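Local coordinates for zinc phosphodiesterase ELAC protein 1 (Homo sapiens, PDB 3ZWF) that is a zinc phosphodiesterase with some tRNA 3'-processing endonuclease activity that removes 2',3'-cyclic phosphates from tRNAs during their repair, at residues 171-176 with 187-192. Numbering follows the deposited sequence.
Sequences FVVKAF and FSVVEK
Lys174 and Val172 each bond twice through the backbone, to Ser188 and Val190 respectively. The shortest of the four bonds runs from Ser188 N to Lys174 O (2.8 Å), nearly straight at 171°; Lys174 N returns one to Ser188 O. A water sits between the two pairs on the side of Val172 and Ser188 and donates to both Val172 O (3.0 Å) and Ser188 O (3.1 Å), so each of these carbonyls accepts from a backbone N-H and from the water. These are neighbouring strands of an antiparallel hairpin, 171-179 with 184-191, in one of the two sheets of the metallo-beta-lactamase fold. On the face turned to the other sheet, Val173 and Val189 lie side by side, CG2 to CG2 at 4.0 Å, and both touch Trp31 of strand 29-33. Phe171, its CG anti to its own carbonyl carbon (chi1 -64°), brings CD1 to 3.9 Å from Val189 CG1, while CE1 lies as far from Glu191 CB; the Glu191 carboxylate continues to a salt bridge with Arg244. Further along, Ala175 CB rests 3.8 Å from Phe187 CD1, and the Phe187 ring meets Phe57 edge-to-face; the side chain of Phe187 is about 8 Å from that of His60, a zinc ligand.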
# COMPACT_ATOMS: atom_id res chain seq x y z
N PHE A 171 17.84 24.60 8.49
CA PHE A 171 16.53 24.30 9.07
C PHE A 171 16.60 23.85 10.51
O PHE A 171 17.56 23.20 10.92
CB PHE A 171 15.82 23.17 8.29
CG PHE A 171 15.51 23.52 6.87
CD1 PHE A 171 14.45 24.36 6.58
CD2 PHE A 171 16.27 23.00 5.83
CE1 PHE A 171 14.16 24.70 5.25
CE2 PHE A 171 15.99 23.31 4.50
CZ PHE A 171 14.93 24.17 4.21
N VAL A 172 15.55 24.16 11.26
CA VAL A 172 15.28 23.47 12.53
C VAL A 172 13.93 22.81 12.38
O VAL A 172 12.93 23.49 12.07
CB VAL A 172 15.21 24.42 13.74
CG1 VAL A 172 15.18 23.61 15.02
CG2 VAL A 172 16.37 25.33 13.74
N VAL A 173 13.90 21.49 12.58
CA VAL A 173 12.66 20.71 12.50
C VAL A 173 12.36 19.99 13.81
O VAL A 173 13.23 19.34 14.40
CB VAL A 173 12.67 19.73 11.31
CG1 VAL A 173 11.36 18.96 11.20
CG2 VAL A 173 12.96 20.49 10.03
N LYS A 174 11.13 20.18 14.28
CA LYS A 174 10.68 19.64 15.56
C LYS A 174 9.34 18.98 15.38
O LYS A 174 8.63 19.30 14.44
CB LYS A 174 10.58 20.74 16.63
CG LYS A 174 11.90 21.36 16.97
CD LYS A 174 11.76 22.49 17.96
CE LYS A 174 13.13 22.92 18.39
NZ LYS A 174 12.97 24.09 19.25
N ALA A 175 9.02 18.04 16.28
CA ALA A 175 7.68 17.45 16.35
C ALA A 175 7.03 17.86 17.68
O ALA A 175 7.70 18.20 18.66
CB ALA A 175 7.72 15.95 16.22
N PHE A 176 5.72 17.82 17.69
CA PHE A 176 4.94 18.06 18.90
C PHE A 176 3.73 17.12 18.94
O PHE A 176 3.33 16.55 17.93
CB PHE A 176 4.51 19.53 19.03
CG PHE A 176 3.78 20.09 17.82
CD1 PHE A 176 4.45 20.55 16.71
CD2 PHE A 176 2.39 20.14 17.80
CE1 PHE A 176 3.78 21.03 15.62
CE2 PHE A 176 1.68 20.66 16.71
CZ PHE A 176 2.38 21.11 15.61
N PHE A 187 4.47 18.49 12.91
CA PHE A 187 5.83 18.83 12.58
C PHE A 187 5.92 20.30 12.25
O PHE A 187 5.07 20.84 11.53
CB PHE A 187 6.35 18.02 11.40
CG PHE A 187 6.33 16.53 11.65
CD1 PHE A 187 7.31 15.93 12.41
CD2 PHE A 187 5.31 15.75 11.13
CE1 PHE A 187 7.30 14.57 12.66
CE2 PHE A 187 5.28 14.38 11.38
CZ PHE A 187 6.28 13.78 12.15
N SER A 188 6.95 20.93 12.84
CA SER A 188 7.27 22.30 12.58
C SER A 188 8.58 22.39 11.80
O SER A 188 9.62 21.90 12.26
CB SER A 188 7.46 23.03 13.91
OG SER A 188 7.88 24.36 13.68
N VAL A 189 8.55 23.07 10.66
CA VAL A 189 9.75 23.29 9.87
C VAL A 189 10.06 24.79 9.84
O VAL A 189 9.25 25.59 9.33
CB VAL A 189 9.61 22.75 8.43
CG1 VAL A 189 10.87 23.08 7.61
CG2 VAL A 189 9.31 21.22 8.44
N VAL A 190 11.21 25.15 10.38
CA VAL A 190 11.66 26.55 10.37
C VAL A 190 12.91 26.68 9.52
O VAL A 190 13.92 26.04 9.76
CB VAL A 190 11.90 27.09 11.80
CG1 VAL A 190 12.64 28.45 11.75
CG2 VAL A 190 10.58 27.24 12.54
N GLU A 191 12.81 27.53 8.51
CA GLU A 191 13.95 27.90 7.69
C GLU A 191 14.71 29.00 8.42
O GLU A 191 14.09 29.89 9.03
CB GLU A 191 13.46 28.39 6.33
CG GLU A 191 14.55 28.86 5.37
CD GLU A 191 14.00 29.73 4.23
OE1 GLU A 191 13.17 30.64 4.49
OE2 GLU A 191 14.42 29.50 3.08
N LYS A 192 16.03 28.95 8.41
CA LYS A 192 16.83 29.99 9.06
C LYS A 192 17.23 31.06 8.05
O LYS A 192 17.52 30.76 6.90
CB LYS A 192 18.06 29.38 9.71
CG LYS A 192 17.71 28.35 10.75
CD LYS A 192 18.93 27.85 11.45
CE LYS A 192 18.59 26.77 12.43
NZ LYS A 192 19.76 26.42 13.27
O HOH W 1 10.93 23.90 14.20